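Local structure of platelet inhibitor (Ancylostoma caninum, 4TPV) at residues S65-F73 with T131-K142. The protein inhibits platelet aggregation and adhesion to fibrinogen and collagen, possibly by binding the platelet integrins that recognise these ligands. Sequence-based numbering, arbitrary orientation.
Sequences SEEENVDVF and THVVCQYGPEAK
A bend at chi2 (70°) brings the Glu67 carboxylate to the backbone of the 139-142 loop, while Lys142, extended until its bent last torsion, brings its ammonium to Glu66. Glu67 OE2 takes two backbone N-H groups: Lys142 N, 2.9 Å away, lies on its syn lone pair in a nearly straight bond (172°), and Ala141 N comes from above the carboxylate plane. The same oxygen also binds His117 NE2, and a water joins Glu67 OE1 to Lys142 O. Lys142 NZ bonds in plane to a lone pair of Glu66 O at 2.9 Å and forms a salt bridge with Glu66 OE1 at 2.8 Å; Lys102 pairs with the other carboxylate oxygen. Past these loops, strand 68-73 runs antiparallel to strand 131-138 as an outer strand of the central sheet of the CAP fold, from Glu68-Gln136 to Phe73-Thr131. On one face, Val72 CG2 sits 3.7 Å from the centroid of the His132 ring in a CH-pi contact, and Val70 lies alongside Val134. On the other, the Asn69 amide crosses Tyr137 with planes 67° apart, its OD1 held by Asn111, while Tyr137 OH bonds to His23. Farther on, Phe73 CE2 meets Val133 CG2 at 3.8 Å.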
ATOM      1  N   SER A  65       8.380  -8.175  -8.128  1.00 11.92           N
ATOM      2  CA  SER A  65       8.590  -8.803  -6.816  1.00  9.18           C
ATOM      3  C   SER A  65       7.273  -8.827  -6.058  1.00  8.62           C
ATOM      4  O   SER A  65       6.321  -8.141  -6.478  1.00 10.48           O
ATOM      5  CB  SER A  65       9.648  -8.047  -6.008  1.00 13.95           C
ATOM      6  OG  SER A  65       9.150  -6.776  -5.603  1.00 18.24           O
ATOM      7  N   GLU A  66       7.204  -9.570  -4.949  1.00  8.23           N
ATOM      8  CA  GLU A  66       5.913  -9.697  -4.236  1.00  8.37           C
ATOM      9  C   GLU A  66       5.423  -8.362  -3.649  1.00 10.57           C
ATOM     10  O   GLU A  66       4.198  -8.149  -3.500  1.00 10.05           O
ATOM     11  CB  GLU A  66       5.987 -10.754  -3.124  1.00  9.23           C
ATOM     12  CG  GLU A  66       6.029 -12.198  -3.616  1.00 10.13           C
ATOM     13  CD  GLU A  66       4.733 -12.631  -4.290  1.00 11.04           C
ATOM     14  OE1 GLU A  66       3.657 -12.068  -3.975  1.00 12.76           O
ATOM     15  OE2 GLU A  66       4.794 -13.548  -5.137  1.00 14.62           O
ATOM     16  N   GLU A  67       6.352  -7.461  -3.319  1.00  8.07           N
ATOM     17  CA  GLU A  67       5.964  -6.210  -2.661  1.00  8.45           C
ATOM     18  C   GLU A  67       5.799  -5.022  -3.639  1.00  8.67           C
ATOM     19  O   GLU A  67       5.813  -3.859  -3.241  1.00 10.13           O
ATOM     20  CB  GLU A  67       6.978  -5.853  -1.559  1.00  9.32           C
ATOM     21  CG  GLU A  67       6.471  -6.088  -0.111  1.00  8.28           C
ATOM     22  CD  GLU A  67       6.317  -7.556   0.282  1.00 11.29           C
ATOM     23  OE1 GLU A  67       6.999  -8.420  -0.297  1.00 12.23           O
ATOM     24  OE2 GLU A  67       5.526  -7.852   1.202  1.00 10.73           O
ATOM     25  N   GLU A  68       5.565  -5.323  -4.907  1.00  9.13           N
ATOM     26  CA  GLU A  68       5.319  -4.282  -5.890  1.00  8.82           C
ATOM     27  C   GLU A  68       3.903  -4.347  -6.478  1.00  8.51           C
ATOM     28  O   GLU A  68       3.394  -5.422  -6.810  1.00  9.55           O
ATOM     29  CB  GLU A  68       6.336  -4.376  -7.010  1.00  8.62           C
ATOM     30  CG  GLU A  68       6.182  -3.289  -8.045  1.00 10.52           C
ATOM     31  CD  GLU A  68       7.319  -3.306  -9.025  1.00 18.13           C
ATOM     32  OE1 GLU A  68       7.307  -4.164  -9.916  1.00 18.46           O
ATOM     33  OE2 GLU A  68       8.247  -2.480  -8.874  1.00 21.83           O
ATOM     34  N   ASN A  69       3.275  -3.178  -6.590  1.00  7.69           N
ATOM     35  CA  ASN A  69       2.026  -3.021  -7.346  1.00  8.18           C
ATOM     36  C   ASN A  69       2.282  -2.208  -8.611  1.00  8.75           C
ATOM     37  O   ASN A  69       3.055  -1.244  -8.577  1.00  7.58           O
ATOM     38  CB  ASN A  69       0.953  -2.318  -6.502  1.00  8.26           C
ATOM     39  CG  ASN A  69       0.275  -3.235  -5.504  1.00  7.34           C
ATOM     40  OD1 ASN A  69       0.602  -4.409  -5.388  1.00  8.82           O
ATOM     41  ND2 ASN A  69      -0.684  -2.680  -4.767  1.00  7.85           N
ATOM     42  N   VAL A  70       1.645  -2.579  -9.721  1.00  8.93           N
ATOM     43  CA  VAL A  70       1.757  -1.824 -10.961  1.00 11.32           C
ATOM     44  C   VAL A  70       0.387  -1.543 -11.532  1.00 13.44           C
ATOM     45  O   VAL A  70      -0.513  -2.388 -11.448  1.00 13.04           O
ATOM     46  CB  VAL A  70       2.608  -2.584 -12.006  1.00 10.93           C
ATOM     47  CG1 VAL A  70       2.813  -1.745 -13.282  1.00 17.25           C
ATOM     48  CG2 VAL A  70       3.940  -2.971 -11.397  1.00 12.23           C
ATOM     49  N   ASP A  71       0.227  -0.340 -12.080  1.00  8.48           N
ATOM     50  CA  ASP A  71      -0.959  -0.012 -12.859  1.00  8.92           C
ATOM     51  C   ASP A  71      -0.552   0.700 -14.127  1.00 11.63           C
ATOM     52  O   ASP A  71       0.409   1.463 -14.119  1.00 12.16           O
ATOM     53  CB  ASP A  71      -1.908   0.853 -12.043  1.00  8.85           C
ATOM     54  CG  ASP A  71      -3.278   0.996 -12.687  1.00 15.65           C
ATOM     55  OD1 ASP A  71      -3.703   0.100 -13.456  1.00 16.29           O
ATOM     56  OD2 ASP A  71      -3.928   2.024 -12.407  1.00 17.49           O
ATOM     57  N   VAL A  72      -1.270   0.442 -15.218  1.00  9.27           N
ATOM     58  CA  VAL A  72      -0.933   0.989 -16.517  1.00 10.68           C
ATOM     59  C   VAL A  72      -2.196   1.558 -17.162  1.00 11.09           C
ATOM     60  O   VAL A  72      -3.196   0.850 -17.289  1.00 14.80           O
ATOM     61  CB  VAL A  72      -0.320  -0.083 -17.462  1.00 11.39           C
ATOM     62  CG1 VAL A  72      -0.020   0.513 -18.838  1.00 16.66           C
ATOM     63  CG2 VAL A  72       0.930  -0.698 -16.848  1.00 12.52           C
ATOM     64  N   PHE A  73      -2.149   2.817 -17.604  1.00 12.23           N
ATOM     65  CA  PHE A  73      -3.312   3.432 -18.268  1.00 12.45           C
ATOM     66  C   PHE A  73      -2.942   4.628 -19.121  1.00 15.48           C
ATOM     67  O   PHE A  73      -1.852   5.171 -19.001  1.00 15.38           O
ATOM     68  CB  PHE A  73      -4.372   3.879 -17.241  1.00 14.03           C
ATOM     69  CG  PHE A  73      -3.825   4.756 -16.140  1.00 13.96           C
ATOM     70  CD1 PHE A  73      -3.647   6.115 -16.342  1.00 14.02           C
ATOM     71  CD2 PHE A  73      -3.482   4.214 -14.905  1.00 13.45           C
ATOM     72  CE1 PHE A  73      -3.143   6.925 -15.318  1.00 12.87           C
ATOM     73  CE2 PHE A  73      -2.976   5.013 -13.886  1.00 13.45           C
ATOM     74  CZ  PHE A  73      -2.803   6.366 -14.095  1.00 13.33           C
ATOM     75  N   THR A 131       0.838   5.846 -18.967  1.00 11.32           N
ATOM     76  CA  THR A 131       1.296   6.114 -17.602  1.00  9.91           C
ATOM     77  C   THR A 131       1.431   4.801 -16.852  1.00 15.14           C
ATOM     78  O   THR A 131       0.525   3.984 -16.871  1.00 12.33           O
ATOM     79  CB  THR A 131       0.332   7.055 -16.870  1.00 12.16           C
ATOM     80  OG1 THR A 131       0.219   8.275 -17.615  1.00 14.78           O
ATOM     81  CG2 THR A 131       0.819   7.359 -15.453  1.00 13.51           C
ATOM     82  N   HIS A 132       2.584   4.595 -16.226  1.00 11.54           N
ATOM     83  CA  HIS A 132       2.776   3.493 -15.290  1.00 10.85           C
ATOM     84  C   HIS A 132       2.868   4.077 -13.898  1.00 12.87           C
ATOM     85  O   HIS A 132       3.632   5.006 -13.649  1.00 12.10           O
ATOM     86  CB  HIS A 132       4.050   2.685 -15.574  1.00 11.86           C
ATOM     87  CG  HIS A 132       4.000   1.849 -16.822  1.00  9.73           C
ATOM     88  ND1 HIS A 132       4.683   0.660 -16.935  1.00 14.21           N
ATOM     89  CD2 HIS A 132       3.344   2.021 -17.997  1.00 12.43           C
ATOM     90  CE1 HIS A 132       4.465   0.139 -18.130  1.00 15.60           C
ATOM     91  NE2 HIS A 132       3.650   0.941 -18.792  1.00 13.48           N
ATOM     92  N   VAL A 133       2.059   3.539 -12.999  1.00  9.50           N
ATOM     93  CA  VAL A 133       2.132   3.884 -11.602  1.00  8.21           C
ATOM     94  C   VAL A 133       2.637   2.650 -10.883  1.00 11.97           C
ATOM     95  O   VAL A 133       2.100   1.552 -11.091  1.00 11.26           O
ATOM     96  CB  VAL A 133       0.765   4.285 -11.039  1.00  9.75           C
ATOM     97  CG1 VAL A 133       0.891   4.593  -9.551  1.00 12.21           C
ATOM     98  CG2 VAL A 133       0.203   5.471 -11.809  1.00 10.33           C
ATOM     99  N   VAL A 134       3.667   2.809 -10.056  1.00  9.45           N
ATOM    100  CA  VAL A 134       4.230   1.689  -9.286  1.00  8.22           C
ATOM    101  C   VAL A 134       4.330   2.089  -7.831  1.00 10.63           C
ATOM    102  O   VAL A 134       4.831   3.172  -7.518  1.00 10.79           O
ATOM    103  CB  VAL A 134       5.643   1.291  -9.796  1.00  8.22           C
ATOM    104  CG1 VAL A 134       6.287   0.297  -8.855  1.00  8.11           C
ATOM    105  CG2 VAL A 134       5.576   0.767 -11.228  1.00 13.13           C
ATOM    106  N   CYS A 135       3.849   1.228  -6.943  1.00  8.17           N
ATOM    107  CA  CYS A 135       4.065   1.424  -5.525  1.00  8.25           C
ATOM    108  C   CYS A 135       4.805   0.218  -4.961  1.00 10.37           C
ATOM    109  O   CYS A 135       4.547  -0.923  -5.344  1.00  9.93           O
ATOM    110  CB  CYS A 135       2.748   1.632  -4.781  1.00  7.19           C
ATOM    111  SG  CYS A 135       1.897   3.209  -5.099  1.00 10.04           S
ATOM    112  N   GLN A 136       5.742   0.505  -4.070  1.00  8.21           N
ATOM    113  CA  GLN A 136       6.528  -0.500  -3.385  1.00  7.53           C
ATOM    114  C   GLN A 136       6.169  -0.447  -1.910  1.00  7.63           C
ATOM    115  O   GLN A 136       5.971   0.638  -1.339  1.00  8.21           O
ATOM    116  CB  GLN A 136       8.038  -0.251  -3.600  1.00 10.73           C
ATOM    117  CG  GLN A 136       8.488  -0.459  -5.039  1.00 12.84           C
ATOM    118  CD  GLN A 136       8.957  -1.871  -5.302  1.00 19.18           C
ATOM    119  OE1 GLN A 136       8.965  -2.715  -4.401  1.00 21.04           O
ATOM    120  NE2 GLN A 136       9.354  -2.143  -6.547  1.00 16.11           N
ATOM    121  N   TYR A 137       6.058  -1.621  -1.297  1.00  7.37           N
ATOM    122  CA  TYR A 137       5.630  -1.719   0.088  1.00 11.29           C
ATOM    123  C   TYR A 137       6.681  -2.379   0.968  1.00  8.65           C
ATOM    124  O   TYR A 137       7.602  -3.067   0.484  1.00  9.46           O
ATOM    125  CB  TYR A 137       4.308  -2.498   0.163  1.00  9.35           C
ATOM    126  CG  TYR A 137       3.227  -1.883  -0.702  1.00  8.25           C
ATOM    127  CD1 TYR A 137       2.445  -0.839  -0.235  1.00 11.34           C
ATOM    128  CD2 TYR A 137       3.032  -2.312  -2.017  1.00  7.03           C
ATOM    129  CE1 TYR A 137       1.455  -0.246  -1.053  1.00 13.04           C
ATOM    130  CE2 TYR A 137       2.055  -1.731  -2.830  1.00  9.35           C
ATOM    131  CZ  TYR A 137       1.259  -0.709  -2.335  1.00  8.85           C
ATOM    132  OH  TYR A 137       0.288  -0.147  -3.144  1.00  9.30           O
ATOM    133  N   GLY A 138       6.544  -2.173   2.275  1.00  8.17           N
ATOM    134  CA  GLY A 138       7.432  -2.813   3.237  1.00  9.98           C
ATOM    135  C   GLY A 138       6.798  -2.926   4.612  1.00 11.12           C
ATOM    136  O   GLY A 138       5.800  -2.268   4.897  1.00 11.06           O
ATOM    137  N   PRO A 139       7.350  -3.801   5.468  1.00 10.64           N
ATOM    138  CA  PRO A 139       8.471  -4.683   5.123  1.00  9.17           C
ATOM    139  C   PRO A 139       8.041  -5.867   4.278  1.00 11.71           C
ATOM    140  O   PRO A 139       6.850  -6.111   4.072  1.00 14.24           O
ATOM    141  CB  PRO A 139       8.989  -5.161   6.494  1.00 14.23           C
ATOM    142  CG  PRO A 139       7.994  -4.683   7.520  1.00 23.15           C
ATOM    143  CD  PRO A 139       6.825  -4.068   6.814  1.00 15.53           C
ATOM    144  N   GLU A 140       9.012  -6.612   3.773  1.00 13.20           N
ATOM    145  CA  GLU A 140       8.689  -7.770   2.948  1.00 11.25           C
ATOM    146  C   GLU A 140       8.028  -8.892   3.749  1.00 15.11           C
ATOM    147  O   GLU A 140       8.539  -9.330   4.782  1.00 18.46           O
ATOM    148  CB  GLU A 140       9.948  -8.289   2.255  1.00 19.39           C
ATOM    149  CG  GLU A 140      10.507  -7.341   1.206  1.00 27.61           C
ATOM    150  CD  GLU A 140      11.829  -7.827   0.634  1.00 42.62           C
ATOM    151  OE1 GLU A 140      12.359  -8.847   1.131  1.00 48.72           O
ATOM    152  OE2 GLU A 140      12.338  -7.187  -0.310  1.00 48.54           O
ATOM    153  N   ALA A 141       6.890  -9.360   3.247  1.00 10.37           N
ATOM    154  CA  ALA A 141       6.079 -10.339   3.954  1.00 11.99           C
ATOM    155  C   ALA A 141       5.155 -11.127   3.024  1.00 13.10           C
ATOM    156  O   ALA A 141       4.832 -12.272   3.309  1.00 13.97           O
ATOM    157  CB  ALA A 141       5.250  -9.642   5.028  1.00 13.06           C
ATOM    158  N   LYS A 142       4.708 -10.513   1.930  1.00  9.41           N
ATOM    159  CA  LYS A 142       3.697 -11.116   1.059  1.00 11.34           C
ATOM    160  C   LYS A 142       4.238 -12.344   0.307  1.00 11.06           C
ATOM    161  O   LYS A 142       5.386 -12.371  -0.125  1.00 12.21           O
ATOM    162  CB  LYS A 142       3.170 -10.076   0.071  1.00  7.71           C
ATOM    163  CG  LYS A 142       2.211 -10.588  -1.026  1.00  7.75           C
ATOM    164  CD  LYS A 142       1.544  -9.365  -1.685  1.00  8.40           C
ATOM    165  CE  LYS A 142       0.947  -9.649  -3.078  1.00 10.68           C
ATOM    166  NZ  LYS A 142       1.999  -9.857  -4.131  1.00 10.26           N
TER
HETATM  167  O   HOH W   1      10.060  -4.874  -7.558  1.00 21.96           O
HETATM  168  O   HOH W   2       7.719 -10.952   0.270  1.00 14.72           O
HETATM  169  O   HOH W   3      -1.561   8.490 -19.396  1.00 33.24           O